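Local coordinates for sugar ABC transporter, periplasmic sugar-binding protein (Caulobacter crescentus, PDB 4IRX) that binds myo-inositol between its two lobes in the periplasm and probably hands it to an ABC transporter for uptake, at residues V67-P72 and T257-A262; A91-D96 and P107-D112. One frame throughout, in Å; residues are numbered along the deposited sequence.

Contact 1: residues V67-P72 and T257-A262; sequences VVIVAP and TALRQA
A258 opens the contact from the helix side: its CB faces the strand and meets I69 at two carbons, CD1 at 4.0 Å and CG2 at slightly longer range. I69 can present both because its chi1 of -61° sets CG1 anti to the carbonyl carbon and CG2 anti to the backbone N, while an extended chi2 (169°) pushes CD1 out to the helix backbone. CD1 of I69 lies 3.8 Å from the backbone N of L259, so the end of the isoleucine rests on the main chain between A258 and L259. L259 adds one methyl, its CD1 standing 3.9 Å from CD1 of I69; the leucine also packs on L30, A34 and L37 of helix 21-37 and on V11 of strand 10-15. The segments run nearly antiparallel, at 169°, with a closest axis approach of 9.3 Å, which is the layering of a Rossmann-like alpha/beta lobe of a periplasmic binding protein: helix 251-268 lies against one face of the sheet, with the small side chains of A258 and A262 facing strand 67-70. One turn after A258, and tied to its O through the backbone N, A262 turns its CB between the two strand residues. That methyl sits 3.7 Å from CG1 of V67, the branch of the valine anti to the backbone N, and 4.3 Å from CD1 of I69.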
ATOM      1  N   VAL A  67     -10.981  18.280   9.633  1.00 12.32           N
ATOM      2  CA  VAL A  67      -9.880  17.596   8.947  1.00 11.93           C
ATOM      3  C   VAL A  67     -10.259  16.158   8.712  1.00 11.24           C
ATOM      4  O   VAL A  67     -10.796  15.494   9.612  1.00 11.22           O
ATOM      5  CB  VAL A  67      -8.562  17.615   9.759  1.00 14.08           C
ATOM      6  CG1 VAL A  67      -7.450  17.000   8.923  1.00 14.73           C
ATOM      7  CG2 VAL A  67      -8.207  19.023  10.179  1.00 16.30           C
ATOM      8  N   VAL A  68     -10.014  15.681   7.496  1.00 11.47           N
ATOM      9  CA  VAL A  68     -10.259  14.288   7.148  1.00 11.89           C
ATOM     10  C   VAL A  68      -8.973  13.711   6.598  1.00 10.60           C
ATOM     11  O   VAL A  68      -8.276  14.371   5.813  1.00 12.64           O
ATOM     12  CB  VAL A  68     -11.403  14.134   6.121  1.00 12.82           C
ATOM     13  CG1 VAL A  68     -11.598  12.680   5.804  1.00 21.70           C
ATOM     14  CG2 VAL A  68     -12.692  14.680   6.699  1.00 13.75           C
ATOM     15  N   ILE A  69      -8.613  12.513   7.055  1.00  9.06           N
ATOM     16  CA  ILE A  69      -7.488  11.765   6.500  1.00  9.08           C
ATOM     17  C   ILE A  69      -8.083  10.665   5.666  1.00  9.55           C
ATOM     18  O   ILE A  69      -8.942   9.940   6.133  1.00 10.29           O
ATOM     19  CB  ILE A  69      -6.622  11.165   7.610  1.00  8.40           C
ATOM     20  CG1 ILE A  69      -6.041  12.287   8.490  1.00 10.09           C
ATOM     21  CG2 ILE A  69      -5.537  10.301   7.039  1.00  9.15           C
ATOM     22  CD1 ILE A  69      -5.380  11.770   9.787  1.00 11.36           C
ATOM     23  N   VAL A  70      -7.673  10.574   4.412  1.00  9.37           N
ATOM     24  CA  VAL A  70      -8.300   9.619   3.501  0.60 11.50           C
ATOM     25  C   VAL A  70      -7.278   8.749   2.765  1.00  9.90           C
ATOM     26  O   VAL A  70      -6.262   9.229   2.253  1.00 10.16           O
ATOM     27  CB  VAL A  70      -9.242  10.352   2.504  0.60 10.07           C
ATOM     28  CG1 VAL A  70      -8.517  11.466   1.770  0.60 14.12           C
ATOM     29  CG2 VAL A  70      -9.890   9.381   1.519  0.60  6.10           C
ATOM     30  N   ALA A  71      -7.542   7.447   2.764  1.00  9.46           N
ATOM     31  CA  ALA A  71      -6.842   6.526   1.863  1.00  9.58           C
ATOM     32  C   ALA A  71      -7.867   6.200   0.782  1.00 11.48           C
ATOM     33  O   ALA A  71      -8.737   5.342   0.994  1.00 10.43           O
ATOM     34  CB  ALA A  71      -6.394   5.261   2.594  1.00 11.70           C
ATOM     35  N   PRO A  72      -7.806   6.915  -0.361  1.00 11.73           N
ATOM     36  CA  PRO A  72      -8.897   6.788  -1.346  1.00 10.08           C
ATOM     37  C   PRO A  72      -8.927   5.412  -2.000  1.00 14.24           C
ATOM     38  O   PRO A  72      -7.859   4.886  -2.313  1.00 12.16           O
ATOM     39  CB  PRO A  72      -8.552   7.839  -2.404  1.00 11.63           C
ATOM     40  CG  PRO A  72      -7.041   8.040  -2.265  1.00 12.63           C
ATOM     41  CD  PRO A  72      -6.771   7.880  -0.784  1.00 11.02           C
ATOM     42  N   THR A 257       2.082  10.415  11.160  1.00  9.42           N
ATOM     43  CA  THR A 257       2.434  11.721  10.620  1.00  9.10           C
ATOM     44  C   THR A 257       1.206  12.452  10.116  1.00  9.87           C
ATOM     45  O   THR A 257       1.056  13.660  10.365  1.00 10.47           O
ATOM     46  CB  THR A 257       3.484  11.583   9.516  1.00  7.31           C
ATOM     47  OG1 THR A 257       4.673  10.978  10.056  1.00  8.48           O
ATOM     48  CG2 THR A 257       3.811  12.914   8.893  1.00  8.33           C
ATOM     49  N   ALA A 258       0.322  11.743   9.420  1.00  8.18           N
ATOM     50  CA  ALA A 258      -0.922  12.391   8.985  1.00  7.78           C
ATOM     51  C   ALA A 258      -1.753  12.901  10.167  1.00  9.26           C
ATOM     52  O   ALA A 258      -2.278  14.017  10.120  1.00  8.79           O
ATOM     53  CB  ALA A 258      -1.751  11.443   8.109  1.00 10.47           C
ATOM     54  N   LEU A 259      -1.876  12.092  11.215  1.00  8.38           N
ATOM     55  CA  LEU A 259      -2.651  12.507  12.371  1.00  7.78           C
ATOM     56  C   LEU A 259      -2.002  13.666  13.116  1.00  8.35           C
ATOM     57  O   LEU A 259      -2.699  14.559  13.577  1.00 11.18           O
ATOM     58  CB  LEU A 259      -2.905  11.324  13.308  1.00 10.75           C
ATOM     59  CG  LEU A 259      -3.934  11.622  14.384  1.00  9.59           C
ATOM     60  CD1 LEU A 259      -5.292  11.889  13.724  1.00 10.50           C
ATOM     61  CD2 LEU A 259      -3.993  10.431  15.350  1.00 12.48           C
ATOM     62  N   ARG A 260      -0.677  13.644  13.249  1.00  6.92           N
ATOM     63  CA  ARG A 260       0.043  14.756  13.892  1.00  9.64           C
ATOM     64  C   ARG A 260      -0.174  16.064  13.158  1.00 10.29           C
ATOM     65  O   ARG A 260      -0.433  17.096  13.787  1.00  9.65           O
ATOM     66  CB  ARG A 260       1.537  14.445  14.031  1.00  8.19           C
ATOM     67  CG  ARG A 260       1.854  13.357  15.033  1.00  8.18           C
ATOM     68  CD  ARG A 260       3.227  12.765  14.769  1.00  9.55           C
ATOM     69  NE  ARG A 260       3.425  11.640  15.662  1.00  8.03           N
ATOM     70  CZ  ARG A 260       4.462  10.826  15.645  1.00  7.26           C
ATOM     71  NH1 ARG A 260       5.426  10.957  14.738  1.00 10.96           N
ATOM     72  NH2 ARG A 260       4.509   9.832  16.538  1.00  9.92           N
ATOM     73  N   GLN A 261      -0.091  16.023  11.833  1.00  9.18           N
ATOM     74  CA  GLN A 261      -0.414  17.202  11.045  1.00  8.37           C
ATOM     75  C   GLN A 261      -1.864  17.632  11.243  1.00  9.56           C
ATOM     76  O   GLN A 261      -2.131  18.818  11.388  1.00 11.06           O
ATOM     77  CB  GLN A 261      -0.161  16.933   9.564  1.00  9.39           C
ATOM     78  CG  GLN A 261       1.314  16.773   9.172  1.00 11.26           C
ATOM     79  CD  GLN A 261       1.504  17.005   7.687  1.00 16.27           C
ATOM     80  OE1 GLN A 261       0.860  17.889   7.115  1.00 18.27           O
ATOM     81  NE2 GLN A 261       2.339  16.200   7.046  1.00 18.84           N
ATOM     82  N   ALA A 262      -2.791  16.680  11.259  1.00  9.23           N
ATOM     83  CA  ALA A 262      -4.201  17.023  11.471  1.00 10.86           C
ATOM     84  C   ALA A 262      -4.422  17.752  12.799  1.00 12.03           C
ATOM     85  O   ALA A 262      -5.171  18.726  12.855  1.00 11.12           O
ATOM     86  CB  ALA A 262      -5.053  15.762  11.403  1.00  9.30           C
TER

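Contact 2: residues A91-D96 and P107-D112; sequences AVISVD and PHVGAD. With INS (1,2,3,4,5,6-hexahydroxy-cyclohexane), chain C.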
ATOM      1  N   ALA A  91     -10.268  20.528   5.694  1.00 12.87           N
ATOM      2  CA  ALA A  91      -8.922  20.188   5.220  1.00 10.92           C
ATOM      3  C   ALA A  91      -8.849  18.683   4.951  1.00 13.89           C
ATOM      4  O   ALA A  91      -9.384  17.866   5.706  1.00 12.58           O
ATOM      5  CB  ALA A  91      -7.875  20.602   6.221  1.00 14.37           C
ATOM      6  N   VAL A  92      -8.204  18.338   3.853  1.00 12.68           N
ATOM      7  CA  VAL A  92      -8.030  16.953   3.444  1.00 12.08           C
ATOM      8  C   VAL A  92      -6.552  16.609   3.299  1.00 10.99           C
ATOM      9  O   VAL A  92      -5.768  17.345   2.670  1.00 11.70           O
ATOM     10  CB  VAL A  92      -8.756  16.690   2.102  1.00 12.75           C
ATOM     11  CG1 VAL A  92      -8.568  15.224   1.623  1.00 14.84           C
ATOM     12  CG2 VAL A  92     -10.251  17.028   2.219  1.00 16.03           C
ATOM     13  N   ILE A  93      -6.170  15.480   3.879  1.00 10.39           N
ATOM     14  CA  ILE A  93      -4.843  14.926   3.669  1.00  9.83           C
ATOM     15  C   ILE A  93      -4.995  13.440   3.305  1.00  8.64           C
ATOM     16  O   ILE A  93      -5.822  12.728   3.883  1.00 10.23           O
ATOM     17  CB  ILE A  93      -3.939  15.171   4.897  1.00 13.39           C
ATOM     18  CG1 ILE A  93      -2.489  14.737   4.639  1.00 17.37           C
ATOM     19  CG2 ILE A  93      -4.520  14.507   6.118  1.00 14.31           C
ATOM     20  CD1 ILE A  93      -1.522  15.314   5.665  1.00 14.74           C
ATOM     21  N   SER A  94      -4.232  12.988   2.325  1.00  8.36           N
ATOM     22  CA  SER A  94      -4.289  11.587   1.937  1.00  8.94           C
ATOM     23  C   SER A  94      -3.170  10.812   2.631  1.00 10.53           C
ATOM     24  O   SER A  94      -2.136  11.371   2.996  1.00  9.52           O
ATOM     25  CB  SER A  94      -4.231  11.418   0.407  1.00 11.29           C
ATOM     26  OG  SER A  94      -3.007  11.907  -0.127  1.00 10.37           O
ATOM     27  N   VAL A  95      -3.425   9.526   2.827  1.00  8.44           N
ATOM     28  CA  VAL A  95      -2.437   8.631   3.411  1.00  7.57           C
ATOM     29  C   VAL A  95      -2.356   7.354   2.570  1.00  9.46           C
ATOM     30  O   VAL A  95      -3.365   6.870   2.045  1.00  9.19           O
ATOM     31  CB  VAL A  95      -2.726   8.319   4.900  1.00  9.03           C
ATOM     32  CG1 VAL A  95      -3.952   7.431   5.054  1.00 11.78           C
ATOM     33  CG2 VAL A  95      -1.495   7.632   5.564  1.00 11.31           C
ATOM     34  N   ASP A  96      -1.124   6.855   2.421  1.00  7.27           N
ATOM     35  CA  ASP A  96      -0.780   5.626   1.698  1.00  9.34           C
ATOM     36  C   ASP A  96      -0.827   5.744   0.186  1.00 10.30           C
ATOM     37  O   ASP A  96       0.121   5.362  -0.516  1.00 10.46           O
ATOM     38  CB  ASP A  96      -1.597   4.420   2.146  1.00 10.11           C
ATOM     39  CG  ASP A  96      -1.191   3.176   1.390  1.00  9.92           C
ATOM     40  OD1 ASP A  96      -0.082   2.657   1.671  1.00 10.87           O
ATOM     41  OD2 ASP A  96      -1.941   2.757   0.499  1.00 11.48           O
ATOM     42  N   PRO A 107      -2.582  17.460  -0.026  1.00 10.30           N
ATOM     43  CA  PRO A 107      -1.332  17.014   0.595  1.00 11.91           C
ATOM     44  C   PRO A 107      -1.401  15.512   0.862  1.00 11.94           C
ATOM     45  O   PRO A 107      -2.469  15.005   1.138  1.00 10.81           O
ATOM     46  CB  PRO A 107      -1.264  17.794   1.909  1.00 14.34           C
ATOM     47  CG  PRO A 107      -2.337  18.800   1.865  1.00 18.28           C
ATOM     48  CD  PRO A 107      -3.332  18.403   0.830  1.00 13.18           C
ATOM     49  N   HIS A 108      -0.257  14.850   0.780  1.00 12.11           N
ATOM     50  CA  HIS A 108      -0.175  13.402   0.779  1.00 10.70           C
ATOM     51  C   HIS A 108       0.971  12.915   1.645  1.00 10.35           C
ATOM     52  O   HIS A 108       2.103  13.381   1.507  1.00 10.18           O
ATOM     53  CB  HIS A 108       0.029  12.891  -0.640  1.00  9.93           C
ATOM     54  CG  HIS A 108       0.248  11.420  -0.693  1.00 10.75           C
ATOM     55  ND1 HIS A 108      -0.716  10.526  -0.296  1.00 10.01           N
ATOM     56  CD2 HIS A 108       1.341  10.684  -1.024  1.00 10.93           C
ATOM     57  CE1 HIS A 108      -0.240   9.297  -0.388  1.00  8.79           C
ATOM     58  NE2 HIS A 108       0.997   9.364  -0.826  1.00 10.47           N
ATOM     59  N   VAL A 109       0.673  11.980   2.545  1.00  7.76           N
ATOM     60  CA  VAL A 109       1.684  11.274   3.347  1.00  7.38           C
ATOM     61  C   VAL A 109       1.689   9.822   2.894  1.00  8.45           C
ATOM     62  O   VAL A 109       0.691   9.118   3.030  1.00 10.42           O
ATOM     63  CB  VAL A 109       1.372  11.323   4.859  1.00  7.00           C
ATOM     64  CG1 VAL A 109       2.482  10.623   5.643  1.00  8.64           C
ATOM     65  CG2 VAL A 109       1.229  12.770   5.317  1.00 10.48           C
ATOM     66  N   GLY A 110       2.809   9.360   2.364  1.00  8.72           N
ATOM     67  CA  GLY A 110       2.882   7.977   1.915  1.00 10.86           C
ATOM     68  C   GLY A 110       4.305   7.555   1.661  1.00  9.42           C
ATOM     69  O   GLY A 110       5.221   8.318   1.841  1.00 12.74           O
ATOM     70  N   ALA A 111       4.480   6.316   1.239  1.00 11.25           N
ATOM     71  CA  ALA A 111       5.768   5.874   0.776  1.00 11.39           C
ATOM     72  C   ALA A 111       6.041   6.390  -0.620  1.00 11.77           C
ATOM     73  O   ALA A 111       5.114   6.651  -1.400  1.00 11.73           O
ATOM     74  CB  ALA A 111       5.822   4.353   0.760  1.00 13.52           C
ATOM     75  N   ASP A 112       7.329   6.499  -0.934  1.00 10.75           N
ATOM     76  CA  ASP A 112       7.803   6.732  -2.295  1.00 11.20           C
ATOM     77  C   ASP A 112       7.674   5.421  -3.027  1.00 11.14           C
ATOM     78  O   ASP A 112       8.581   4.589  -2.985  1.00 11.51           O
ATOM     79  CB  ASP A 112       9.261   7.200  -2.302  1.00  9.57           C
ATOM     80  CG  ASP A 112       9.765   7.539  -3.692  1.00 13.30           C
ATOM     81  OD1 ASP A 112       9.104   7.193  -4.695  1.00 14.70           O
ATOM     82  OD2 ASP A 112      10.863   8.136  -3.773  1.00 16.71           O
TER
HETATM   83  C1  INS C 401      -0.602  -0.406   0.498  1.00  8.24           C
HETATM   84  C2  INS C 401      -0.220  -1.796   0.883  1.00  8.99           C
HETATM   85  C3  INS C 401      -1.447  -2.668   0.819  1.00  8.66           C
HETATM   86  C4  INS C 401      -1.997  -2.686  -0.572  1.00 10.19           C
HETATM   87  C5  INS C 401      -2.428  -1.324  -0.968  1.00  8.58           C
HETATM   88  C6  INS C 401      -1.283  -0.345  -0.855  1.00 10.68           C
HETATM   89  O1  INS C 401       0.528   0.430   0.516  1.00  8.29           O
HETATM   90  O2  INS C 401       0.783  -2.261   0.031  1.00 10.06           O
HETATM   91  O3  INS C 401      -1.156  -3.972   1.260  1.00  9.33           O
HETATM   92  O4  INS C 401      -3.051  -3.590  -0.676  1.00 11.40           O
HETATM   93  O5  INS C 401      -2.939  -1.363  -2.262  1.00 10.97           O
HETATM   94  O6  INS C 401      -1.663   0.946  -1.254  1.00  8.84           O
HETATM   95  O   HOH W   1       2.529   3.985   0.393  1.00 10.39           O
HETATM   96  O   HOH W   2       2.309   6.960  -1.388  1.00 15.05           O
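The H108 ring has the backbone N of G110 over one face, 3.6 Å above the plane and offset toward the rim, while S94 CB, the carbonyl carbon of D96 and water 2 lie in plane at its edge. Strands 91-95 and 108-111 are parallel neighbours (5° between axes) in the sheet of this alpha/beta lobe, paired S94 with H108 and V95 with V109. ND1 of H108 donates to OG of S94 at 2.7 Å, 11° out of the ring plane, and NE2 is hydrogen-bonded to water 2, which also bridges to the backbone O atoms of D96 and A111. With alanine replacing H108, S94 OG is likely to lose this donor and water 2 one of its partners. Backbone bonds from S94 N to P107 O (2.9 Å, 171°) and from V109 N to S94 O hold the register. On the other face of the sheet, that of V95 and V109, I93 CD1 reaches V109 CG2 at 3.8 Å. Beyond the last bond, D96 N to V109 O, the D96 side chain enters the ligand pocket. Its two carboxylate oxygens take separate myo-inositol hydroxyls: O1 donates to OD1 at 2.6 Å and O6 to OD2 at 2.5 Å.

In the fold
The centres of contacts 1 and 2 lie about 7 Å apart in the same lobe, joined through one sheet in which strands 67-70 and 91-95 are neighbours. Along the chain, 67-72 comes first, then 91-96 and 107-112, and 257-262 last, so both halves of contact 2 fall between those of contact 1. Two probable backbone hydrogen bonds link them: V70 N to I93 O and V68 N to A91 O, each 2.9 Å. Helix 251-268 serves both, since its Q261 touches I93 and its Q254 touches V95 and D96. Contact 1 thus lies on the face of the sheet that helix 251-268 packs against, and contact 2 continues to the ligand-binding end of the strands.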